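Local coordinates for protein terminal oxygenase component of carbazole 1,9a-dioxygenase (Nocardioides aromaticivorans, PDB 3GCF) that probably catalyses the dioxygenation of carbazole, passing electrons from a Rieske [2Fe-2S] cluster to a mononuclear iron(II) site, at residues K275-P278 with L284-Y287; N183-T188 with K227-R232. One frame throughout, in Å; residues are numbered along the deposited sequence.

In the fold
Both contacts reach one antiparallel sheet of the catalytic domain, and their centres lie about 12 Å apart. Interaction 1 lies within the sheet: neighbouring strands 273-277 and 285-292 form a hairpin, joined by paired backbone hydrogen bonds and partly buried. Interaction 2 is wholly buried and sets the chain leaving helix 177-184 against strand 228-231, through side chains and without a hydrogen bond between the two segments. Polar residues meet aromatic rings in both, by lysine methylenes alongside a tyrosine in 275-278 with 284-287, and by the carboxylate of an aspartate against a phenylalanine in 183-188 with 227-232. Each lies close to residues that bind the mononuclear iron.

Interaction 1: residues K275-P278 with L284-Y287; sequences KVDP and LIQY
Lys275 and Tyr287 lie side by side and point the same way on one face of an antiparallel beta hairpin, where they form a non-hydrogen-bonded pair. The lysine chain is extended throughout, with CG anti to the backbone N (chi1 -178°), and this carries its methylenes along the tyrosine ring toward the hydroxyl. Lys275 CG comes to 3.5 Å from Tyr287 CE1, approaching the ring obliquely, and Lys275 CE reaches 3.7 Å from Tyr287 OH. Their polar ends have partners outside the hairpin: Lys275 NZ bonds Pro157 O, and Tyr287 OH bonds Gln305 OE1 on the next strand, while Phe159 meets the tyrosine ring edge-to-face.

Ile285 continues this apolar strip. Its CG2 packs 4.0 Å from Lys275 CG, whereas the other branch crosses the Asp277 carboxylate, Ile285 CG1 lying 3.5 Å from Asp277 OD1. With an alanine in place of Ile285, the lysine chain and the Asp277 carboxylate would probably lose a shared apolar neighbour, and the carboxylate would be freer to turn.

On the other face Val276 and Gln286 make the hydrogen-bonded pair. Val276 N donates to Gln286 O at 2.8 Å and Gln286 N returns the bond to Val276 O at 3.0 Å, both nearly straight. The Gln286 side chain then leads away, its NE2 bonding Glu288 OE2 and Asn334 OD1, and its side chain comes about 8 Å from the iron(II) ion. At the turn end, Pro278 follows a cis peptide bond and sets its CB 3.1 Å from Leu284 O.

The chemistry is thus divided: backbone bonds fix the register, the lysine methylenes pack along the tyrosine ring and Ile285 against the Asp277 carboxylate, and bonds to Pro157, Gln305 and Asn334 tie the hairpin to its surroundings.

Interaction 2: residues N183-T188 with K227-R232; sequences NGFDTT and KGVLDR
The chain leaves helical backbone angles at Phe185, directly after helix 177-184, and runs past strand 228-231 with its closest CA atoms, those of Thr187 and Asp231, still 8.6 Å apart. In this Rieske oxygenase catalytic domain, of the Bet v 1-like (helix-grip) class, the strand belongs to the large antiparallel sheet, and the gap between backbones is bridged by side chains from both segments.

Phe185 does most of the bridging. Holding CG anti to the backbone N (chi1 -165°) extends the ring toward the strand, where Phe185 CZ touches Val229 CB at 3.9 Å and the two side chains cross at about a right angle. The Asp231 side chain comes from the opposite direction, and its carboxylate plane is turned 26° from that of the ring. Asp231 OD1 stands 3.4 Å from Phe185 CZ, in an oblique approach, while Asp231 OD2 lies 3.5 Å from Phe185 CE1. The carboxylate therefore leans on aromatic carbon, and Cys365 of helix 364-376 touches both residues.

Next along the chain, Asp186 points away from the strand and forms an Asx turn, its OD1 accepting from Thr188 N at 3.0 Å. Its OD2 bonds His99 NE2 of a neighbouring subunit, a ligand of the Rieske cluster, and its backbone O bonds ND1 of the iron ligand His189. This linkage between the two metal centres is consistent with electron transfer across the subunit interface.

Thr187 OG1 is committed to Phe210 O; its methyl faces the strand, with Thr187 CG2 3.2 Å from Asp231 OD2.

Interaction 1: residues K275-P278 with L284-Y287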
loop_
_atom_site.group_PDB
_atom_site.type_symbol
_atom_site.label_atom_id
_atom_site.label_comp_id
_atom_site.label_asym_id
_atom_site.label_seq_id
_atom_site.Cartn_x
_atom_site.Cartn_y
_atom_site.Cartn_z
ATOM N N LYS A 275 -13.516 -31.855 -5.869
ATOM C CA LYS A 275 -14.073 -32.659 -6.944
ATOM C C LYS A 275 -15.598 -32.563 -6.830
ATOM O O LYS A 275 -16.180 -32.986 -5.834
ATOM C CB LYS A 275 -13.630 -34.123 -6.825
ATOM C CG LYS A 275 -14.148 -35.003 -7.958
ATOM C CD LYS A 275 -13.807 -36.478 -7.765
ATOM C CE LYS A 275 -14.314 -37.300 -8.948
ATOM N NZ LYS A 275 -13.998 -38.751 -8.811
ATOM N N VAL A 276 -16.227 -31.979 -7.845
ATOM C CA VAL A 276 -17.681 -31.822 -7.880
ATOM C C VAL A 276 -18.151 -32.755 -8.978
ATOM O O VAL A 276 -17.829 -32.569 -10.159
ATOM C CB VAL A 276 -18.071 -30.372 -8.201
ATOM C CG1 VAL A 276 -19.564 -30.165 -7.968
ATOM C CG2 VAL A 276 -17.255 -29.423 -7.323
ATOM N N ASP A 277 -18.937 -33.748 -8.572
ATOM C CA ASP A 277 -19.394 -34.806 -9.463
ATOM C C ASP A 277 -20.915 -35.000 -9.542
ATOM O O ASP A 277 -21.539 -35.467 -8.591
ATOM C CB ASP A 277 -18.728 -36.090 -8.963
ATOM C CG ASP A 277 -18.794 -37.220 -9.943
ATOM O OD1 ASP A 277 -19.426 -37.071 -11.008
ATOM O OD2 ASP A 277 -18.198 -38.270 -9.625
ATOM N N PRO A 278 -21.536 -34.634 -10.673
ATOM C CA PRO A 278 -20.940 -34.024 -11.867
ATOM C C PRO A 278 -21.184 -32.514 -11.824
ATOM O O PRO A 278 -22.068 -32.047 -11.104
ATOM C CB PRO A 278 -21.700 -34.697 -13.001
ATOM C CG PRO A 278 -23.095 -34.775 -12.439
ATOM C CD PRO A 278 -22.876 -35.180 -10.977
ATOM N N LEU A 284 -19.956 -33.713 -17.165
ATOM C CA LEU A 284 -18.645 -33.237 -16.742
ATOM C C LEU A 284 -18.386 -33.360 -15.249
ATOM O O LEU A 284 -19.314 -33.463 -14.447
ATOM C CB LEU A 284 -18.485 -31.758 -17.121
ATOM C CG LEU A 284 -18.570 -31.359 -18.595
ATOM C CD1 LEU A 284 -18.653 -29.842 -18.705
ATOM C CD2 LEU A 284 -17.355 -31.893 -19.340
ATOM N N ILE A 285 -17.108 -33.341 -14.891
ATOM C CA ILE A 285 -16.695 -33.367 -13.500
ATOM C C ILE A 285 -15.800 -32.133 -13.333
ATOM O O ILE A 285 -14.986 -31.833 -14.209
ATOM C CB ILE A 285 -15.910 -34.651 -13.160
ATOM C CG1 ILE A 285 -16.873 -35.843 -13.130
ATOM C CG2 ILE A 285 -15.205 -34.500 -11.805
ATOM C CD1 ILE A 285 -16.206 -37.168 -12.791
ATOM N N GLN A 286 -15.969 -31.407 -12.232
ATOM C CA GLN A 286 -15.174 -30.207 -11.984
ATOM C C GLN A 286 -14.184 -30.368 -10.839
ATOM O O GLN A 286 -14.547 -30.775 -9.740
ATOM C CB GLN A 286 -16.079 -29.001 -11.695
ATOM C CG GLN A 286 -15.314 -27.675 -11.553
ATOM C CD GLN A 286 -16.213 -26.447 -11.700
ATOM O OE1 GLN A 286 -17.094 -26.410 -12.563
ATOM N NE2 GLN A 286 -15.978 -25.430 -10.871
ATOM N N TYR A 287 -12.928 -30.037 -11.110
ATOM C CA TYR A 287 -11.877 -30.125 -10.108
ATOM C C TYR A 287 -11.408 -28.711 -9.804
ATOM O O TYR A 287 -11.404 -27.848 -10.685
ATOM C CB TYR A 287 -10.697 -30.946 -10.641
ATOM C CG TYR A 287 -11.014 -32.403 -10.904
ATOM C CD1 TYR A 287 -11.095 -33.323 -9.854
ATOM C CD2 TYR A 287 -11.245 -32.863 -12.203
ATOM C CE1 TYR A 287 -11.399 -34.676 -10.094
ATOM C CE2 TYR A 287 -11.550 -34.211 -12.454
ATOM C CZ TYR A 287 -11.624 -35.107 -11.396
ATOM O OH TYR A 287 -11.926 -36.430 -11.643
#

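Interaction 2: residues N183-T188 with K227-R232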
loop_
_atom_site.group_PDB
_atom_site.type_symbol
_atom_site.label_atom_id
_atom_site.label_comp_id
_atom_site.label_asym_id
_atom_site.label_seq_id
_atom_site.Cartn_x
_atom_site.Cartn_y
_atom_site.Cartn_z
ATOM N N ASN A 183 -14.422 -22.744 0.680
ATOM C CA ASN A 183 -15.498 -22.124 -0.086
ATOM C C ASN A 183 -15.954 -23.122 -1.150
ATOM O O ASN A 183 -17.114 -23.131 -1.560
ATOM C CB ASN A 183 -15.010 -20.831 -0.748
ATOM C CG ASN A 183 -15.873 -20.416 -1.933
ATOM O OD1 ASN A 183 -15.474 -20.567 -3.086
ATOM N ND2 ASN A 183 -17.060 -19.895 -1.652
ATOM N N GLY A 184 -15.025 -23.961 -1.594
ATOM C CA GLY A 184 -15.361 -24.968 -2.586
ATOM C C GLY A 184 -16.098 -26.127 -1.939
ATOM O O GLY A 184 -17.091 -26.610 -2.473
ATOM N N PHE A 185 -15.618 -26.553 -0.774
ATOM C CA PHE A 185 -16.190 -27.677 -0.026
ATOM C C PHE A 185 -17.193 -27.191 1.024
ATOM O O PHE A 185 -17.065 -27.506 2.209
ATOM C CB PHE A 185 -15.049 -28.438 0.662
ATOM C CG PHE A 185 -15.432 -29.796 1.175
ATOM C CD1 PHE A 185 -16.033 -30.730 0.338
ATOM C CD2 PHE A 185 -15.172 -30.150 2.495
ATOM C CE1 PHE A 185 -16.371 -31.994 0.808
ATOM C CE2 PHE A 185 -15.507 -31.415 2.974
ATOM C CZ PHE A 185 -16.106 -32.337 2.131
ATOM N N ASP A 186 -18.190 -26.429 0.584
ATOM C CA ASP A 186 -19.200 -25.868 1.478
ATOM C C ASP A 186 -20.550 -26.167 0.838
ATOM O O ASP A 186 -20.842 -25.661 -0.243
ATOM C CB ASP A 186 -18.974 -24.359 1.592
ATOM C CG ASP A 186 -19.903 -23.696 2.581
ATOM O OD1 ASP A 186 -21.118 -23.975 2.541
ATOM O OD2 ASP A 186 -19.415 -22.878 3.388
ATOM N N THR A 187 -21.375 -26.975 1.503
ATOM C CA THR A 187 -22.659 -27.376 0.933
ATOM C C THR A 187 -23.851 -26.421 1.054
ATOM O O THR A 187 -24.909 -26.681 0.476
ATOM C CB THR A 187 -23.088 -28.767 1.466
ATOM O OG1 THR A 187 -23.431 -28.669 2.851
ATOM C CG2 THR A 187 -21.949 -29.769 1.312
ATOM N N THR A 188 -23.698 -25.323 1.788
ATOM C CA THR A 188 -24.799 -24.371 1.902
ATOM C C THR A 188 -24.463 -22.979 1.351
ATOM O O THR A 188 -25.336 -22.118 1.267
ATOM C CB THR A 188 -25.306 -24.243 3.364
ATOM O OG1 THR A 188 -24.253 -23.769 4.213
ATOM C CG2 THR A 188 -25.796 -25.590 3.867
ATOM N N LYS A 227 -6.062 -39.051 0.318
ATOM C CA LYS A 227 -6.897 -38.922 1.503
ATOM C C LYS A 227 -7.818 -37.721 1.344
ATOM O O LYS A 227 -7.416 -36.688 0.795
ATOM C CB LYS A 227 -6.036 -38.737 2.753
ATOM C CG LYS A 227 -5.055 -39.867 3.034
ATOM C CD LYS A 227 -4.211 -39.543 4.268
ATOM C CE LYS A 227 -3.140 -40.603 4.521
ATOM N NZ LYS A 227 -3.717 -41.964 4.762
ATOM N N GLY A 228 -9.053 -37.857 1.817
ATOM C CA GLY A 228 -9.994 -36.764 1.711
ATOM C C GLY A 228 -11.327 -37.029 2.381
ATOM O O GLY A 228 -11.520 -38.047 3.042
ATOM N N VAL A 229 -12.254 -36.094 2.199
ATOM C CA VAL A 229 -13.583 -36.199 2.770
ATOM C C VAL A 229 -14.605 -36.131 1.635
ATOM O O VAL A 229 -14.496 -35.296 0.741
ATOM C CB VAL A 229 -13.839 -35.056 3.768
ATOM C CG1 VAL A 229 -15.135 -35.305 4.517
ATOM C CG2 VAL A 229 -12.666 -34.939 4.732
ATOM N N LEU A 230 -15.593 -37.019 1.675
ATOM C CA LEU A 230 -16.614 -37.058 0.639
ATOM C C LEU A 230 -18.016 -36.811 1.182
ATOM O O LEU A 230 -18.429 -37.427 2.169
ATOM C CB LEU A 230 -16.566 -38.415 -0.068
ATOM C CG LEU A 230 -17.503 -38.771 -1.233
ATOM C CD1 LEU A 230 -18.909 -38.975 -0.736
ATOM C CD2 LEU A 230 -17.454 -37.696 -2.280
ATOM N N ASP A 231 -18.739 -35.900 0.531
ATOM C CA ASP A 231 -20.117 -35.583 0.905
ATOM C C ASP A 231 -21.034 -36.307 -0.087
ATOM O O ASP A 231 -20.974 -36.057 -1.290
ATOM C CB ASP A 231 -20.395 -34.073 0.808
ATOM C CG ASP A 231 -19.679 -33.260 1.870
ATOM O OD1 ASP A 231 -19.071 -33.847 2.794
ATOM O OD2 ASP A 231 -19.733 -32.014 1.778
ATOM N N ARG A 232 -21.875 -37.206 0.410
ATOM C CA ARG A 232 -22.795 -37.940 -0.459
ATOM C C ARG A 232 -24.088 -37.140 -0.607
ATOM O O ARG A 232 -25.139 -37.526 -0.092
ATOM C CB ARG A 232 -23.084 -39.321 0.136
ATOM C CG ARG A 232 -21.868 -40.229 0.183
ATOM C CD ARG A 232 -22.278 -41.685 0.359
ATOM N NE ARG A 232 -21.385 -42.574 -0.381
ATOM C CZ ARG A 232 -20.230 -43.031 0.086
ATOM N NH1 ARG A 232 -19.832 -42.687 1.303
ATOM N NH2 ARG A 232 -19.466 -43.810 -0.672
#